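Local coordinates for peptide-binding protein (Photobacterium damsela subsp. piscicida, PDB 6SQX) that cleaves peptidoglycan of potentially competing bacteria as a secreted NlpC/P60 endopeptidase, probably through cysteine-peptidase chemistry, and also carries an SH3-type domain, at residues 151-156 / 174-179. Sequence-based numbering, arbitrary orientation. Where two conformers were deposited one is given.
With EDO (1,2-ethanediol), chain P.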
ATOM      1  N   VAL A 151       7.177  -6.114   5.748  1.00 18.40           N
ATOM      2  CA  VAL A 151       8.338  -5.274   6.029  1.00 18.47           C
ATOM      3  C   VAL A 151       8.111  -4.626   7.381  1.00 17.52           C
ATOM      4  O   VAL A 151       7.026  -4.063   7.660  1.00 17.89           O
ATOM      5  CB  VAL A 151       8.514  -4.210   4.934  1.00 18.52           C
ATOM      6  CG1 VAL A 151       9.773  -3.324   5.268  1.00 19.60           C
ATOM      7  CG2 VAL A 151       8.667  -4.885   3.567  1.00 18.38           C
ATOM      8  N   ARG A 152       9.140  -4.686   8.216  1.00 18.78           N
ATOM      9  CA  ARG A 152       9.075  -4.276   9.614  1.00 19.06           C
ATOM     10  C   ARG A 152      10.053  -3.120   9.869  1.00 19.40           C
ATOM     11  O   ARG A 152      11.153  -3.090   9.304  1.00 20.29           O
ATOM     12  CB  ARG A 152       9.507  -5.470  10.529  1.00 19.33           C
ATOM     13  CG  ARG A 152       8.775  -6.829  10.230  1.00 19.61           C
ATOM     14  CD  ARG A 152       7.279  -6.784  10.608  1.00 20.49           C
ATOM     15  NE  ARG A 152       7.137  -6.797  12.065  1.00 19.64           N
ATOM     16  CZ  ARG A 152       6.025  -6.503  12.727  1.00 19.52           C
ATOM     17  NH1 ARG A 152       4.943  -6.142  12.025  1.00 19.77           N
ATOM     18  NH2 ARG A 152       6.004  -6.564  14.063  1.00 20.89           N
ATOM     19  N   SER A 153       9.681  -2.195  10.756  1.00 18.93           N
ATOM     20  CA  SER A 153      10.589  -1.075  10.990  1.00 20.13           C
ATOM     21  C   SER A 153      11.802  -1.466  11.820  1.00 20.64           C
ATOM     22  O   SER A 153      12.808  -0.743  11.795  1.00 20.85           O
ATOM     23  CB  SER A 153       9.840   0.063  11.651  1.00 21.09           C
ATOM     24  OG  SER A 153       9.458  -0.256  12.972  1.00 21.61           O
ATOM     25  N   LEU A 154      11.725  -2.541  12.595  1.00 21.17           N
ATOM     26  CA  LEU A 154      12.795  -3.129  13.387  1.00 22.21           C
ATOM     27  C   LEU A 154      12.778  -4.619  13.099  1.00 21.99           C
ATOM     28  O   LEU A 154      11.725  -5.162  12.748  1.00 21.60           O
ATOM     29  CB  LEU A 154      12.511  -2.943  14.884  1.00 24.35           C
ATOM     30  CG  LEU A 154      12.551  -1.503  15.395  1.00 25.47           C
ATOM     31  CD1 LEU A 154      12.090  -1.469  16.850  1.00 26.93           C
ATOM     32  CD2 LEU A 154      13.981  -0.934  15.250  1.00 24.45           C
ATOM     33  N   PRO A 155      13.901  -5.305  13.254  1.00 21.92           N
ATOM     34  CA  PRO A 155      13.936  -6.752  12.906  1.00 21.51           C
ATOM     35  C   PRO A 155      13.316  -7.611  13.997  1.00 22.11           C
ATOM     36  O   PRO A 155      14.001  -8.247  14.813  1.00 24.11           O
ATOM     37  CB  PRO A 155      15.433  -7.028  12.739  1.00 21.87           C
ATOM     38  CG  PRO A 155      16.105  -6.002  13.647  1.00 23.37           C
ATOM     39  CD  PRO A 155      15.251  -4.753  13.480  1.00 22.99           C
ATOM     40  N   THR A 156      11.980  -7.625  14.002  1.00 21.36           N
ATOM     41  CA  THR A 156      11.234  -8.396  14.987  1.00 21.58           C
ATOM     42  C   THR A 156       9.836  -8.631  14.452  1.00 21.50           C
ATOM     43  O   THR A 156       9.276  -7.776  13.751  1.00 22.08           O
ATOM     44  CB  THR A 156      11.137  -7.676  16.353  1.00 23.00           C
ATOM     45  OG1 THR A 156      10.428  -8.488  17.315  1.00 23.88           O
ATOM     46  CG2 THR A 156      10.432  -6.333  16.219  1.00 22.46           C
ATOM     47  N   ASP A 174      -0.276  -2.364  14.662  1.00 18.33           N
ATOM     48  CA  ASP A 174       1.086  -2.665  15.110  1.00 17.64           C
ATOM     49  C   ASP A 174       2.010  -1.692  14.399  1.00 18.59           C
ATOM     50  O   ASP A 174       2.202  -1.793  13.195  1.00 19.42           O
ATOM     51  CB  ASP A 174       1.409  -4.104  14.694  1.00 18.84           C
ATOM     52  CG  ASP A 174       2.884  -4.475  14.888  1.00 19.56           C
ATOM     53  OD1 ASP A 174       3.655  -3.657  15.453  1.00 19.48           O
ATOM     54  OD2 ASP A 174       3.269  -5.582  14.475  1.00 20.36           O
ATOM     55  N   TYR A 175       2.586  -0.746  15.148  1.00 17.68           N
ATOM     56  CA  TYR A 175       3.313   0.323  14.472  1.00 19.07           C
ATOM     57  C   TYR A 175       4.638  -0.126  13.882  1.00 18.64           C
ATOM     58  O   TYR A 175       5.210   0.629  13.079  1.00 19.79           O
ATOM     59  CB  TYR A 175       3.467   1.523  15.426  1.00 20.80           C
ATOM     60  CG  TYR A 175       2.109   2.162  15.636  1.00 23.10           C
ATOM     61  CD1 TYR A 175       1.491   2.890  14.609  1.00 24.82           C
ATOM     62  CD2 TYR A 175       1.377   1.928  16.796  1.00 22.85           C
ATOM     63  CE1 TYR A 175       0.192   3.425  14.786  1.00 24.90           C
ATOM     64  CE2 TYR A 175       0.117   2.470  16.979  1.00 24.15           C
ATOM     65  CZ  TYR A 175      -0.470   3.203  15.961  1.00 25.99           C
ATOM     66  OH  TYR A 175      -1.739   3.724  16.133  1.00 28.11           O
ATOM     67  N   ILE A 176       5.113  -1.334  14.219  1.00 18.60           N
ATOM     68  CA  ILE A 176       6.299  -1.899  13.566  0.59 18.67           C
ATOM     69  C   ILE A 176       5.998  -2.317  12.137  1.00 18.20           C
ATOM     70  O   ILE A 176       6.917  -2.448  11.316  1.00 20.38           O
ATOM     71  CB  ILE A 176       6.850  -3.096  14.370  0.59 19.63           C
ATOM     72  CG1 ILE A 176       7.048  -2.733  15.844  0.59 20.67           C
ATOM     73  CG2 ILE A 176       8.140  -3.641  13.750  0.59 20.49           C
ATOM     74  CD1 ILE A 176       7.979  -1.572  16.079  0.59 20.51           C
ATOM     75  N   GLN A 177       4.722  -2.541  11.805  1.00 17.36           N
ATOM     76  CA  GLN A 177       4.353  -3.062  10.499  1.00 18.06           C
ATOM     77  C   GLN A 177       4.335  -1.946   9.450  1.00 18.93           C
ATOM     78  O   GLN A 177       3.602  -0.955   9.604  1.00 19.65           O
ATOM     79  CB  GLN A 177       2.978  -3.720  10.617  1.00 17.74           C
ATOM     80  CG  GLN A 177       2.477  -4.324   9.251  1.00 18.74           C
ATOM     81  CD  GLN A 177       3.541  -5.243   8.578  1.00 19.13           C
ATOM     82  OE1 GLN A 177       4.242  -6.026   9.280  1.00 20.29           O
ATOM     83  NE2 GLN A 177       3.696  -5.112   7.238  1.00 18.95           N
ATOM     84  N   LEU A 178       5.122  -2.092   8.371  1.00 18.08           N
ATOM     85  CA  LEU A 178       5.230  -1.002   7.403  1.00 17.42           C
ATOM     86  C   LEU A 178       4.578  -1.271   6.052  1.00 17.65           C
ATOM     87  O   LEU A 178       3.841  -0.409   5.532  1.00 18.77           O
ATOM     88  CB  LEU A 178       6.701  -0.699   7.134  1.00 19.13           C
ATOM     89  CG  LEU A 178       7.475  -0.156   8.333  1.00 20.47           C
ATOM     90  CD1 LEU A 178       8.930   0.161   7.903  1.00 21.16           C
ATOM     91  CD2 LEU A 178       6.816   1.103   8.962  1.00 22.33           C
ATOM     92  N   SER A 179       4.879  -2.411   5.420  1.00 17.34           N
ATOM     93  CA  SER A 179       4.405  -2.665   4.062  1.00 17.52           C
ATOM     94  C   SER A 179       4.316  -4.164   3.821  1.00 18.11           C
ATOM     95  O   SER A 179       4.918  -4.956   4.549  1.00 19.23           O
ATOM     96  CB  SER A 179       5.368  -2.097   3.014  1.00 18.14           C
ATOM     97  OG  SER A 179       5.473  -0.691   3.188  1.00 19.27           O
TER
HETATM   98  C1  EDO P 514      -3.978   5.272  13.176  1.00 52.66           C
HETATM   99  O1  EDO P 514      -2.579   5.308  13.412  1.00 54.14           O
HETATM  100  C2  EDO P 514      -4.554   4.556  14.384  1.00 43.75           C
HETATM  101  O2  EDO P 514      -5.982   4.619  14.363  1.00 37.27           O
HETATM  102  O   HOH W   1       7.635   1.850  13.228  1.00 22.46           O
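Arg152 reaches across to Asp174 and Gln177 with the end of its guanidinium group. NH1 and NH2 both grip a single carboxylate oxygen in a salt bridge, Arg152 NH2 lying 2.9 Å from Asp174 OD2 on the syn lone pair, while NH1 meets the same atom from above the carboxylate plane. The guanidinium and carboxylate planes stand 66° apart. Arg152 NH1 also donates to a lone pair of Gln177 OE1 at 2.8 Å, and Arg152 NE gives a straight bond to Thr156 O at 2.9 Å. Bends at chi2 (-69°) and chi3 (-72°) fold the arginine back to bring NE to that carbonyl, and acceptors on three nitrogens fix the rotation of the group. Asp174 OD1 accepts from Ile176 N, an Asx turn within the type I turn 174-177.

Ile176 and Leu178 supply the apolar contacts: Ile176 CG2 lies 3.4 Å above the guanidinium plane, offset toward its rim, and Leu178 CD1 rests against Ser153 CA at 3.7 Å.

The backbones pair antiparallel. Val151 N donates to Ser179 O and Val151 O accepts from Leu178 N, so that Leu178 and Ser179 both face Val151 in a classic beta bulge. Past the strand, Ser153 N binds Ile176 O at 2.8 Å, and a water joins Ser153 OG to Tyr175 O.

Strands 149-152 and 177-181 form a two-stranded ribbon; segment 174-179 lies in the SH3 (SH3b1-type) region. Val151 packs on strand 206-211, Leu154 on helix 118-126, and Ile176 on Tyr101 of helix 90-102; Gln177 NE2 binds Gly316 O and Tyr175 meets Trp315 edge-to-face, joining the ribbon to the NlpC/P60 region.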